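Side-chain contacts in Plm1 (PDB 4HXY), which probably reduces the beta-keto group of a carrier-bound polyketide intermediate with NADPH, as the ketoreductase of the first module of phoslactomycin biosynthesis: residues A[129-134]-A[141-146]; A[214-219]-A[234-239]; A[302-307]-A[343-348]. All blocks are in the same frame, centred on the assembly; numbering follows the deposited sequence.

Contact 1 of 3, residues A[129-134]-A[141-146]; sequences VDLPER and RALAGT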
ATOM      1  N   VAL A 129      15.931  -2.523  -2.040  1.00  6.24           N
ATOM      2  CA  VAL A 129      16.649  -1.395  -2.621  1.00  7.02           C
ATOM      3  C   VAL A 129      16.014  -0.968  -3.930  1.00  7.67           C
ATOM      4  O   VAL A 129      15.923  -1.760  -4.860  1.00  9.13           O
ATOM      5  CB  VAL A 129      18.124  -1.691  -2.866  1.00  7.39           C
ATOM      6  CG1 VAL A 129      18.855  -0.376  -3.234  1.00  7.94           C
ATOM      7  CG2 VAL A 129      18.775  -2.347  -1.635  1.00  7.20           C
ATOM      8  N   ASP A 130      15.596   0.293  -3.999  1.00  7.87           N
ATOM      9  CA  ASP A 130      14.998   0.842  -5.210  1.00  8.16           C
ATOM     10  C   ASP A 130      16.082   1.599  -6.004  1.00  8.86           C
ATOM     11  O   ASP A 130      16.724   2.509  -5.483  1.00  9.76           O
ATOM     12  CB  ASP A 130      13.814   1.743  -4.902  1.00  8.10           C
ATOM     13  CG  ASP A 130      13.064   2.145  -6.161  1.00  8.63           C
ATOM     14  OD1 ASP A 130      12.335   1.290  -6.746  1.00  8.38           O
ATOM     15  OD2 ASP A 130      13.211   3.315  -6.556  1.00  9.50           O
ATOM     16  N   LEU A 131      16.292   1.199  -7.247  1.00  9.14           N
ATOM     17  CA  LEU A 131      17.361   1.745  -8.066  1.00  9.39           C
ATOM     18  C   LEU A 131      16.756   2.547  -9.212  1.00 10.00           C
ATOM     19  O   LEU A 131      15.612   2.345  -9.583  1.00  9.86           O
ATOM     20  CB  LEU A 131      18.195   0.608  -8.673  1.00  9.68           C
ATOM     21  CG  LEU A 131      18.819  -0.380  -7.690  1.00 10.61           C
ATOM     22  CD1 LEU A 131      19.553  -1.446  -8.460  1.00 12.05           C
ATOM     23  CD2 LEU A 131      19.745   0.309  -6.710  1.00 10.03           C
ATOM     24  N   PRO A 132      17.535   3.469  -9.772  1.00 11.02           N
ATOM     25  CA  PRO A 132      17.087   4.088 -11.012  1.00 11.99           C
ATOM     26  C   PRO A 132      16.921   3.047 -12.100  1.00 12.02           C
ATOM     27  O   PRO A 132      17.526   1.978 -12.036  1.00 12.10           O
ATOM     28  CB  PRO A 132      18.249   5.008 -11.385  1.00 11.57           C
ATOM     29  CG  PRO A 132      19.046   5.177 -10.157  1.00 13.78           C
ATOM     30  CD  PRO A 132      18.878   3.913  -9.385  1.00 11.46           C
ATOM     31  N   GLU A 133      16.090   3.374 -13.085  0.50 12.62           N
ATOM     32  CA  GLU A 133      15.872   2.515 -14.241  0.50 13.30           C
ATOM     33  C   GLU A 133      17.188   2.227 -14.969  0.50 13.12           C
ATOM     34  O   GLU A 133      17.534   1.068 -15.212  0.50 13.47           O
ATOM     35  CB  GLU A 133      14.875   3.174 -15.195  0.50 13.80           C
ATOM     36  CG  GLU A 133      13.416   3.098 -14.776  0.50 15.53           C
ATOM     37  CD  GLU A 133      12.684   1.917 -15.405  0.50 18.39           C
ATOM     38  OE1 GLU A 133      11.967   2.129 -16.412  0.50 20.58           O
ATOM     39  OE2 GLU A 133      12.833   0.780 -14.905  0.50 19.84           O
ATOM     40  N   ARG A 134      17.922   3.283 -15.301  1.00 13.21           N
ATOM     41  CA  ARG A 134      19.206   3.157 -15.974  1.00 13.12           C
ATOM     42  C   ARG A 134      20.285   2.937 -14.931  1.00 13.05           C
ATOM     43  O   ARG A 134      20.535   3.792 -14.095  1.00 13.31           O
ATOM     44  CB  ARG A 134      19.496   4.390 -16.830  1.00 13.62           C
ATOM     45  CG  ARG A 134      20.912   4.442 -17.444  1.00 14.84           C
ATOM     46  CD  ARG A 134      21.249   3.209 -18.281  1.00 14.10           C
ATOM     47  NE  ARG A 134      20.284   2.941 -19.332  1.00 14.94           N
ATOM     48  CZ  ARG A 134      20.274   3.495 -20.546  1.00 15.96           C
ATOM     49  NH1 ARG A 134      21.210   4.377 -20.894  1.00 17.42           N
ATOM     50  NH2 ARG A 134      19.342   3.164 -21.436  1.00 14.12           N
ATOM     51  N   ARG A 141      27.766   0.795  -7.919  1.00 20.34           N
ATOM     52  CA  ARG A 141      28.620   0.873  -6.735  1.00 20.92           C
ATOM     53  C   ARG A 141      27.849   1.074  -5.441  1.00 20.59           C
ATOM     54  O   ARG A 141      28.249   0.552  -4.395  1.00 21.22           O
ATOM     55  CB  ARG A 141      29.671   1.983  -6.886  1.00 21.53           C
ATOM     56  CG  ARG A 141      30.705   1.728  -7.963  1.00 23.95           C
ATOM     57  CD  ARG A 141      31.895   2.692  -7.794  1.00 28.26           C
ATOM     58  NE  ARG A 141      31.451   4.092  -7.772  1.00 30.70           N
ATOM     59  CZ  ARG A 141      31.308   4.873  -8.848  1.00 34.38           C
ATOM     60  NH1 ARG A 141      31.595   4.430 -10.079  1.00 36.05           N
ATOM     61  NH2 ARG A 141      30.880   6.124  -8.694  1.00 34.99           N
ATOM     62  N   ALA A 142      26.756   1.818  -5.514  1.00 20.01           N
ATOM     63  CA  ALA A 142      25.905   2.010  -4.369  1.00 19.70           C
ATOM     64  C   ALA A 142      25.284   0.674  -3.958  1.00 19.38           C
ATOM     65  O   ALA A 142      25.208   0.371  -2.788  1.00 19.65           O
ATOM     66  CB  ALA A 142      24.826   3.052  -4.662  1.00 19.80           C
ATOM     67  N   LEU A 143      24.828  -0.104  -4.931  1.00 30.00           N
ATOM     68  CA  LEU A 143      24.263  -1.419  -4.631  1.00 30.00           C
ATOM     69  C   LEU A 143      25.309  -2.390  -4.087  1.00 30.00           C
ATOM     70  O   LEU A 143      25.074  -3.117  -3.156  1.00 30.00           O
ATOM     71  CB  LEU A 143      23.588  -2.044  -5.852  1.00 20.00           C
ATOM     72  CG  LEU A 143      22.940  -3.389  -5.507  1.00 20.00           C
ATOM     73  CD1 LEU A 143      21.790  -3.213  -4.544  1.00 20.00           C
ATOM     74  CD2 LEU A 143      22.465  -4.061  -6.719  1.00 20.00           C
ATOM     75  N   ALA A 144      26.483  -2.381  -4.684  1.00 19.76           N
ATOM     76  CA  ALA A 144      27.531  -3.294  -4.252  1.00 19.97           C
ATOM     77  C   ALA A 144      27.938  -3.026  -2.816  1.00 20.12           C
ATOM     78  O   ALA A 144      28.091  -3.944  -2.038  1.00 20.91           O
ATOM     79  CB  ALA A 144      28.718  -3.188  -5.170  1.00 20.03           C
ATOM     80  N   GLY A 145      28.086  -1.759  -2.472  1.00 20.47           N
ATOM     81  CA  GLY A 145      28.392  -1.364  -1.092  1.00 20.43           C
ATOM     82  C   GLY A 145      27.332  -1.842  -0.120  1.00 20.60           C
ATOM     83  O   GLY A 145      27.639  -2.305   0.972  1.00 20.72           O
ATOM     84  N   THR A 146      26.069  -1.759  -0.534  1.00 19.99           N
ATOM     85  CA  THR A 146      24.957  -2.190   0.299  1.00 20.01           C
ATOM     86  C   THR A 146      24.985  -3.702   0.530  1.00 19.61           C
ATOM     87  O   THR A 146      24.805  -4.152   1.658  1.00 19.58           O
ATOM     88  CB  THR A 146      23.610  -1.736  -0.338  1.00 20.33           C
ATOM     89  OG1 THR A 146      23.573  -0.302  -0.373  1.00 21.30           O
ATOM     90  CG2 THR A 146      22.413  -2.257   0.440  1.00 20.19           C
TER
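Val129 and Leu143 bring the two backbones nearest each other, their CA atoms 7.9 Å apart, where the end of strand 125-131 packs against helix 137-148. The short segment axes point in nearly opposite directions, at 169°, and approach to 10.4 Å, a spacing bridged by methyl groups of Val129, Leu131, Leu143 and Thr146.

Leu143 is the centre of the contact, and it works as a fork. With CG anti to the backbone N (chi1 -177°), its branches divide between two residues of the strand: CD1 meets Val129 CG2 at 4.3 Å, while CD2 meets Leu131 CD1 at 4.3 Å. Val129 and Leu131 lie two residues apart in an extended chain, which is why both can point at the helix while Asp130 turns to the other face and forms a salt bridge with Arg164.

One helical turn on, Thr146 supplies a methyl tip to tip with the same valine branch, CG2 to CG2 at 4.2 Å. Its hydroxyl turns back to its own helix, where OG1 bonds to Ala142 O at 3.0 Å, tilted 26° from the carbonyl plane. The backbone N of Thr146 reaches Ala142 O from the opposite face of that plane, and the oxygen thus has two donors. With an alanine here, both the hydroxyl and the methyl go, which would probably deprive Ala142 O of its second donor and open a gap beside Val129 CG2.

Val88 and Val163 of the flanking strands extend the apolar layer. A parallel strand, a helix running back antiparallel across it and a return to the adjacent parallel strand 160-164 make a beta-alpha-beta crossover, consistent with the truncated Rossmann-like subdomain that precedes the catalytic part in modular polyketide ketoreductases.

Contact 2 of 3, residues A[214-219]-A[234-239]; sequences DRILLL and EGIRAF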
ATOM      1  N   ASP A 214     -25.846  15.011  -5.518  1.00  8.06           N
ATOM      2  CA  ASP A 214     -27.115  14.639  -6.175  1.00  9.02           C
ATOM      3  C   ASP A 214     -27.452  13.156  -6.006  1.00  9.08           C
ATOM      4  O   ASP A 214     -28.616  12.809  -5.817  1.00  9.16           O
ATOM      5  CB  ASP A 214     -27.052  14.951  -7.673  1.00  9.29           C
ATOM      6  CG  ASP A 214     -27.107  16.444  -7.983  1.00 10.08           C
ATOM      7  OD1 ASP A 214     -27.634  17.229  -7.147  1.00 10.23           O
ATOM      8  OD2 ASP A 214     -26.600  16.834  -9.079  1.00 12.93           O
ATOM      9  N   ARG A 215     -26.444  12.289  -6.090  1.00  9.21           N
ATOM     10  CA  ARG A 215     -26.630  10.832  -6.120  1.00  9.83           C
ATOM     11  C   ARG A 215     -25.502  10.136  -5.386  1.00  9.46           C
ATOM     12  O   ARG A 215     -24.346  10.482  -5.585  1.00  9.89           O
ATOM     13  CB  ARG A 215     -26.606  10.300  -7.538  1.00 10.62           C
ATOM     14  CG  ARG A 215     -27.671  10.808  -8.417  1.00 13.83           C
ATOM     15  CD  ARG A 215     -27.827   9.863  -9.572  1.00 16.75           C
ATOM     16  NE  ARG A 215     -28.668  10.469 -10.598  1.00 19.63           N
ATOM     17  CZ  ARG A 215     -29.021   9.858 -11.716  1.00 19.81           C
ATOM     18  NH1 ARG A 215     -28.610   8.610 -11.952  1.00 19.04           N
ATOM     19  NH2 ARG A 215     -29.785  10.499 -12.588  1.00 20.48           N
ATOM     20  N   ILE A 216     -25.853   9.153  -4.568  1.00  9.25           N
ATOM     21  CA  ILE A 216     -24.873   8.327  -3.876  1.00  9.60           C
ATOM     22  C   ILE A 216     -25.061   6.885  -4.333  1.00 10.06           C
ATOM     23  O   ILE A 216     -26.150   6.323  -4.202  1.00  9.34           O
ATOM     24  CB  ILE A 216     -25.009   8.457  -2.352  1.00  9.99           C
ATOM     25  CG1 ILE A 216     -24.786   9.905  -1.935  1.00 11.44           C
ATOM     26  CG2 ILE A 216     -23.998   7.541  -1.635  1.00 10.72           C
ATOM     27  CD1 ILE A 216     -25.206  10.201  -0.511  1.00 13.94           C
ATOM     28  N   LEU A 217     -24.020   6.320  -4.930  1.00  9.75           N
ATOM     29  CA  LEU A 217     -24.054   4.949  -5.437  1.00 10.60           C
ATOM     30  C   LEU A 217     -23.111   4.081  -4.606  1.00 10.07           C
ATOM     31  O   LEU A 217     -21.908   4.372  -4.498  1.00  9.76           O
ATOM     32  CB  LEU A 217     -23.643   4.906  -6.897  1.00 11.84           C
ATOM     33  CG  LEU A 217     -24.537   5.591  -7.945  1.00 15.11           C
ATOM     34  CD1 LEU A 217     -24.186   5.035  -9.301  1.00 19.22           C
ATOM     35  CD2 LEU A 217     -26.008   5.356  -7.670  1.00 18.97           C
ATOM     36  N   LEU A 218     -23.673   3.023  -4.024  1.00  9.02           N
ATOM     37  CA  LEU A 218     -22.924   2.089  -3.190  1.00  9.60           C
ATOM     38  C   LEU A 218     -22.688   0.850  -4.036  1.00  9.41           C
ATOM     39  O   LEU A 218     -23.641   0.189  -4.474  1.00 11.17           O
ATOM     40  CB  LEU A 218     -23.696   1.724  -1.940  1.00  9.43           C
ATOM     41  CG  LEU A 218     -24.213   2.847  -1.054  1.00 10.27           C
ATOM     42  CD1 LEU A 218     -24.909   2.215   0.129  1.00 11.63           C
ATOM     43  CD2 LEU A 218     -23.104   3.816  -0.591  1.00  9.89           C
ATOM     44  N   LEU A 219     -21.429   0.562  -4.320  1.00  8.39           N
ATOM     45  CA  LEU A 219     -21.080  -0.546  -5.228  1.00  8.61           C
ATOM     46  C   LEU A 219     -20.394  -1.675  -4.470  1.00  9.12           C
ATOM     47  O   LEU A 219     -19.442  -1.451  -3.719  1.00  8.72           O
ATOM     48  CB  LEU A 219     -20.156  -0.027  -6.334  1.00  8.50           C
ATOM     49  CG  LEU A 219     -19.728  -1.002  -7.434  1.00  9.69           C
ATOM     50  CD1 LEU A 219     -19.449  -0.264  -8.740  1.00 12.00           C
ATOM     51  CD2 LEU A 219     -18.482  -1.766  -6.989  1.00 12.29           C
ATOM     52  N   GLU A 234     -32.066   3.341   3.420  1.00 22.25           N
ATOM     53  CA  GLU A 234     -33.174   4.102   4.012  1.00 24.08           C
ATOM     54  C   GLU A 234     -32.638   5.320   4.759  1.00 24.11           C
ATOM     55  O   GLU A 234     -33.107   6.450   4.553  1.00 24.76           O
ATOM     56  CB  GLU A 234     -33.991   3.211   4.952  1.00 25.09           C
ATOM     57  CG  GLU A 234     -35.281   3.842   5.459  1.00 28.85           C
ATOM     58  CD  GLU A 234     -36.219   2.827   6.100  1.00 33.89           C
ATOM     59  OE1 GLU A 234     -35.772   1.684   6.388  1.00 37.68           O
ATOM     60  OE2 GLU A 234     -37.408   3.178   6.305  1.00 37.85           O
ATOM     61  N   GLY A 235     -31.615   5.093   5.575  1.00 24.09           N
ATOM     62  CA  GLY A 235     -30.983   6.160   6.340  1.00 23.95           C
ATOM     63  C   GLY A 235     -30.359   7.247   5.492  1.00 23.68           C
ATOM     64  O   GLY A 235     -30.460   8.422   5.824  1.00 23.66           O
ATOM     65  N   ILE A 236     -29.710   6.849   4.395  1.00 23.29           N
ATOM     66  CA  ILE A 236     -29.147   7.790   3.427  1.00 23.35           C
ATOM     67  C   ILE A 236     -30.238   8.554   2.674  1.00 23.79           C
ATOM     68  O   ILE A 236     -30.119   9.755   2.443  1.00 22.96           O
ATOM     69  CB  ILE A 236     -28.299   7.061   2.357  1.00 23.19           C
ATOM     70  CG1 ILE A 236     -27.051   6.436   2.965  1.00 23.97           C
ATOM     71  CG2 ILE A 236     -27.894   8.017   1.255  1.00 24.07           C
ATOM     72  CD1 ILE A 236     -26.309   5.524   1.973  1.00 23.71           C
ATOM     73  N   ARG A 237     -31.299   7.850   2.285  1.00 24.64           N
ATOM     74  CA  ARG A 237     -32.363   8.464   1.477  1.00 25.39           C
ATOM     75  C   ARG A 237     -33.136   9.571   2.203  1.00 26.25           C
ATOM     76  O   ARG A 237     -33.767  10.419   1.564  1.00 26.66           O
ATOM     77  CB  ARG A 237     -33.316   7.400   0.958  1.00 25.45           C
ATOM     78  CG  ARG A 237     -32.757   6.669  -0.244  1.00 24.65           C
ATOM     79  CD  ARG A 237     -33.578   5.455  -0.571  1.00 24.10           C
ATOM     80  NE  ARG A 237     -32.994   4.719  -1.681  1.00 21.84           N
ATOM     81  CZ  ARG A 237     -33.149   3.418  -1.909  1.00 22.91           C
ATOM     82  NH1 ARG A 237     -33.888   2.660  -1.100  1.00 25.80           N
ATOM     83  NH2 ARG A 237     -32.561   2.866  -2.960  1.00 22.19           N
ATOM     84  N   ALA A 238     -33.056   9.584   3.525  1.00 26.34           N
ATOM     85  CA  ALA A 238     -33.662  10.664   4.319  1.00 26.59           C
ATOM     86  C   ALA A 238     -33.075  12.079   4.080  1.00 26.83           C
ATOM     87  O   ALA A 238     -33.713  13.070   4.429  1.00 26.59           O
ATOM     88  CB  ALA A 238     -33.576  10.313   5.780  1.00 26.37           C
ATOM     89  N   PHE A 239     -31.884  12.170   3.481  1.00 26.63           N
ATOM     90  CA  PHE A 239     -31.092  13.418   3.428  1.00 26.64           C
ATOM     91  C   PHE A 239     -31.086  14.229   2.108  1.00 26.58           C
ATOM     92  O   PHE A 239     -30.481  15.317   2.048  1.00 28.38           O
ATOM     93  CB  PHE A 239     -29.626  13.104   3.774  1.00 26.26           C
ATOM     94  CG  PHE A 239     -29.379  12.823   5.228  1.00 25.51           C
ATOM     95  CD1 PHE A 239     -29.164  13.863   6.121  1.00 25.05           C
ATOM     96  CD2 PHE A 239     -29.329  11.520   5.700  1.00 24.82           C
ATOM     97  CE1 PHE A 239     -28.922  13.605   7.465  1.00 25.71           C
ATOM     98  CE2 PHE A 239     -29.083  11.256   7.032  1.00 25.19           C
ATOM     99  CZ  PHE A 239     -28.873  12.304   7.920  1.00 25.46           C
TER
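Ile216 and Leu218 of strand 215-220 share a single partner, Ile236, on helix 229-237; strand and helix are the first two elements of a beta-alpha-beta unit completed by strand 242-247 in the Rossmann fold of this ketoreductase.

The interactions across the contact are apolar. Ile236 uses both of its branches, one for each strand residue. Its CG2 lies 3.9 Å from Ile216 CD1, the two isoleucines crossing obliquely, whereas its CD1 meets Leu218 CD1 at 4.0 Å, tip to tip. The torsions account for this division: CG1 stands anti to the carbonyl carbon (chi1 -66°) and the chain then runs on extended (chi2 171°), carrying CD1 to the leucine while CG2 stays close to the helix. Alternation along the strand puts Ile216 and Leu218 on the helix side and Leu217 and Leu219 on the other, and it is Leu219 that touches the bound NADPH. Helix 198-210 extends the same apolar layer, with Ala204 against both Leu218 and Ile236, and Val207 against Ile216.

Two polar links lie outside the contact itself. Arg215 pairs with Glu266 in a salt bridge, and Arg237 gives NH2 to Ala243 O on the third element of the unit, so that the helix is joined to that strand by a polar bond.

Just after Ile236 the backbone turns on itself. Phe239 N donates to Ile236 O at 3.2 Å, and this same oxygen lies in the plane of the Phe239 ring, at its edge, 3.8 Å from CD2.

Contact 3 of 3, residues A[302-307]-A[343-348]; sequences EGALLL and DALARR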
ATOM      1  N   GLU A 302      -6.701  -4.036  -8.825  1.00  8.56           N
ATOM      2  CA  GLU A 302      -7.267  -4.049 -10.167  1.00  9.30           C
ATOM      3  C   GLU A 302      -8.519  -3.148 -10.234  1.00  8.49           C
ATOM      4  O   GLU A 302      -8.723  -2.464 -11.243  1.00  8.54           O
ATOM      5  CB  GLU A 302      -7.532  -5.487 -10.639  1.00  9.61           C
ATOM      6  CG  GLU A 302      -6.264  -6.389 -10.625  1.00 13.24           C
ATOM      7  CD  GLU A 302      -5.044  -5.793 -11.354  1.00 20.41           C
ATOM      8  OE1 GLU A 302      -5.209  -5.237 -12.471  1.00 22.84           O
ATOM      9  OE2 GLU A 302      -3.913  -5.871 -10.803  1.00 25.48           O
ATOM     10  N   GLY A 303      -9.336  -3.137  -9.179  1.00  7.83           N
ATOM     11  CA  GLY A 303     -10.435  -2.171  -9.049  1.00  7.56           C
ATOM     12  C   GLY A 303      -9.983  -0.724  -9.155  1.00  7.02           C
ATOM     13  O   GLY A 303     -10.541   0.068  -9.901  1.00  7.82           O
ATOM     14  N   ALA A 304      -8.960  -0.356  -8.394  1.00  7.16           N
ATOM     15  CA  ALA A 304      -8.472   1.012  -8.429  1.00  5.91           C
ATOM     16  C   ALA A 304      -7.919   1.412  -9.790  1.00  6.57           C
ATOM     17  O   ALA A 304      -8.154   2.546 -10.245  1.00  7.35           O
ATOM     18  CB  ALA A 304      -7.429   1.224  -7.347  1.00  6.19           C
ATOM     19  N   LEU A 305      -7.182   0.494 -10.427  1.00  6.29           N
ATOM     20  CA  LEU A 305      -6.592   0.744 -11.728  1.00  6.80           C
ATOM     21  C   LEU A 305      -7.691   0.912 -12.769  1.00  7.45           C
ATOM     22  O   LEU A 305      -7.583   1.755 -13.657  1.00  8.90           O
ATOM     23  CB  LEU A 305      -5.670  -0.392 -12.147  1.00  7.11           C
ATOM     24  CG  LEU A 305      -4.330  -0.392 -11.404  1.00  7.76           C
ATOM     25  CD1 LEU A 305      -3.606  -1.736 -11.588  1.00  9.70           C
ATOM     26  CD2 LEU A 305      -3.411   0.773 -11.765  1.00  8.55           C
ATOM     27  N   LEU A 306      -8.734   0.099 -12.656  1.00  7.93           N
ATOM     28  CA  LEU A 306      -9.857   0.191 -13.609  1.00  8.34           C
ATOM     29  C   LEU A 306     -10.588   1.517 -13.414  1.00  8.50           C
ATOM     30  O   LEU A 306     -10.884   2.221 -14.392  1.00  9.02           O
ATOM     31  CB  LEU A 306     -10.809  -0.981 -13.425  1.00  8.37           C
ATOM     32  CG  LEU A 306     -11.993  -1.090 -14.395  1.00  9.91           C
ATOM     33  CD1 LEU A 306     -11.535  -1.134 -15.849  1.00 11.44           C
ATOM     34  CD2 LEU A 306     -12.816  -2.317 -14.041  1.00 10.47           C
ATOM     35  N   LEU A 307     -10.814   1.901 -12.157  1.00  8.69           N
ATOM     36  CA  LEU A 307     -11.468   3.180 -11.864  1.00  9.14           C
ATOM     37  C   LEU A 307     -10.663   4.355 -12.400  1.00  9.21           C
ATOM     38  O   LEU A 307     -11.218   5.301 -12.939  1.00  9.51           O
ATOM     39  CB  LEU A 307     -11.692   3.367 -10.373  1.00  9.44           C
ATOM     40  CG  LEU A 307     -12.777   2.495  -9.742  1.00  9.55           C
ATOM     41  CD1 LEU A 307     -12.542   2.355  -8.231  1.00 11.03           C
ATOM     42  CD2 LEU A 307     -14.170   3.050 -10.037  1.00 12.57           C
ATOM     43  N   ASP A 343      -1.207   3.444  -2.650  1.00  6.42           N
ATOM     44  CA  ASP A 343      -0.484   4.669  -2.342  1.00  6.46           C
ATOM     45  C   ASP A 343       0.258   5.127  -3.587  1.00  6.14           C
ATOM     46  O   ASP A 343       0.301   6.319  -3.880  1.00  6.43           O
ATOM     47  CB  ASP A 343       0.485   4.443  -1.170  1.00  7.20           C
ATOM     48  CG  ASP A 343      -0.223   3.965   0.099  1.00 11.55           C
ATOM     49  OD1 ASP A 343      -1.470   4.100   0.199  1.00 12.60           O
ATOM     50  OD2 ASP A 343       0.467   3.457   1.033  1.00 12.33           O
ATOM     51  N   ALA A 344       0.814   4.176  -4.346  1.00  5.88           N
ATOM     52  CA  ALA A 344       1.545   4.526  -5.570  1.00  5.42           C
ATOM     53  C   ALA A 344       0.626   5.048  -6.655  1.00  5.29           C
ATOM     54  O   ALA A 344       1.000   5.960  -7.372  1.00  6.23           O
ATOM     55  CB  ALA A 344       2.354   3.357  -6.107  1.00  6.18           C
ATOM     56  N   LEU A 345      -0.569   4.467  -6.766  1.00  5.19           N
ATOM     57  CA  LEU A 345      -1.531   4.914  -7.762  1.00  4.62           C
ATOM     58  C   LEU A 345      -1.934   6.365  -7.480  1.00  5.17           C
ATOM     59  O   LEU A 345      -2.042   7.148  -8.418  1.00  5.11           O
ATOM     60  CB  LEU A 345      -2.763   4.026  -7.775  1.00  4.66           C
ATOM     61  CG  LEU A 345      -3.866   4.453  -8.722  1.00  6.73           C
ATOM     62  CD1 LEU A 345      -3.379   4.518 -10.164  1.00  5.26           C
ATOM     63  CD2 LEU A 345      -5.046   3.498  -8.541  1.00  6.91           C
ATOM     64  N   ALA A 346      -2.143   6.736  -6.216  1.00  5.11           N
ATOM     65  CA  ALA A 346      -2.480   8.124  -5.930  1.00  5.82           C
ATOM     66  C   ALA A 346      -1.359   9.044  -6.401  1.00  6.16           C
ATOM     67  O   ALA A 346      -1.630  10.094  -6.982  1.00  7.22           O
ATOM     68  CB  ALA A 346      -2.804   8.348  -4.459  1.00  6.32           C
ATOM     69  N   ARG A 347      -0.106   8.670  -6.135  1.00  6.49           N
ATOM     70  CA  ARG A 347       1.038   9.476  -6.598  1.00  7.64           C
ATOM     71  C   ARG A 347       1.046   9.582  -8.124  1.00  7.21           C
ATOM     72  O   ARG A 347       1.284  10.655  -8.681  1.00  7.22           O
ATOM     73  CB  ARG A 347       2.362   8.886  -6.105  1.00  8.33           C
ATOM     74  CG  ARG A 347       2.572   9.022  -4.629  1.00 13.03           C
ATOM     75  CD  ARG A 347       4.002   8.726  -4.180  1.00 18.44           C
ATOM     76  NE  ARG A 347       4.321   7.301  -4.239  1.00 22.75           N
ATOM     77  CZ  ARG A 347       5.102   6.716  -5.146  1.00 23.75           C
ATOM     78  NH1 ARG A 347       5.708   7.424  -6.112  1.00 25.62           N
ATOM     79  NH2 ARG A 347       5.295   5.401  -5.068  1.00 24.83           N
ATOM     80  N   ARG A 348       0.789   8.464  -8.779  1.00  6.47           N
ATOM     81  CA  ARG A 348       0.808   8.389 -10.236  1.00  7.13           C
ATOM     82  C   ARG A 348      -0.248   9.310 -10.832  1.00  7.61           C
ATOM     83  O   ARG A 348       0.022  10.069 -11.777  1.00  6.63           O
ATOM     84  CB  ARG A 348       0.613   6.953 -10.719  1.00  6.94           C
ATOM     85  CG  ARG A 348       0.891   6.756 -12.189  1.00  8.42           C
ATOM     86  CD  ARG A 348       0.584   5.348 -12.631  1.00  9.12           C
ATOM     87  NE  ARG A 348      -0.850   5.128 -12.835  1.00 10.72           N
ATOM     88  CZ  ARG A 348      -1.384   3.994 -13.271  1.00 11.31           C
ATOM     89  NH1 ARG A 348      -0.622   2.939 -13.526  1.00 11.83           N
ATOM     90  NH2 ARG A 348      -2.692   3.916 -13.469  1.00 11.46           N
TER
HETATM   91  O   HOH W   1      -5.216   2.645 -14.678  1.00 13.39           O
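Ala304 CB and Leu345 CD2 touch at 3.5 Å, a tight methyl-to-methyl contact between helices that run almost parallel, their segment axes 13° apart and 10.9 Å from each other. Leu345 can reach so far because its CG lies anti to the backbone N (chi1 177°), sending the side chain straight across; its other methyl, CD1, meets Leu305 CD2 at 4.1 Å.

Leu305 thus serves two partners. The same CD2 lies 3.6 Å from Arg348 NH2, oblique to the guanidinium, and the two side chains cross at about a right angle. Arg348 leaves its helix extended and bends at chi3 (79°), which brings the charged group beside Leu305 CD2. Its main polar partner is Asp308, in a salt bridge through NH2. A water in the guanidinium plane, at its edge, gives a 2.7 Å bond to Leu305 O and accepts a weak one from Arg348 NH2, so that NH2 is linked to helix 290-310 directly through Asp308 and, weakly, through the water.

The helices lie on one face of the Rossmann-type sheet, Ala304 resting on His275 of strand 270-275, and helix 105-120 borders them, with Arg106 on Leu305 and Val105 on Leu345 and Arg348.

From the N terminus, the three contacts follow one another in series; none nests in or crosses another. Contact 1 closes a connection of six residues, contact 2 one of fourteen, and contact 3 one of thirty-five that takes in strand 316-322. The first fastens a helix to its strand in the N-terminal part of the chain, the second does the same beside the cofactor site, and the third joins two long helices within the ketoreductase domain that also holds contact 2. Contacts 1 and 2 lie on opposite sides of the chain's centre, with their centres 51 Å apart. Contact 3, much nearer that centre, comes within about 8 Å of contact 1 and 6 Å of contact 2 by nearest atoms, touching neither.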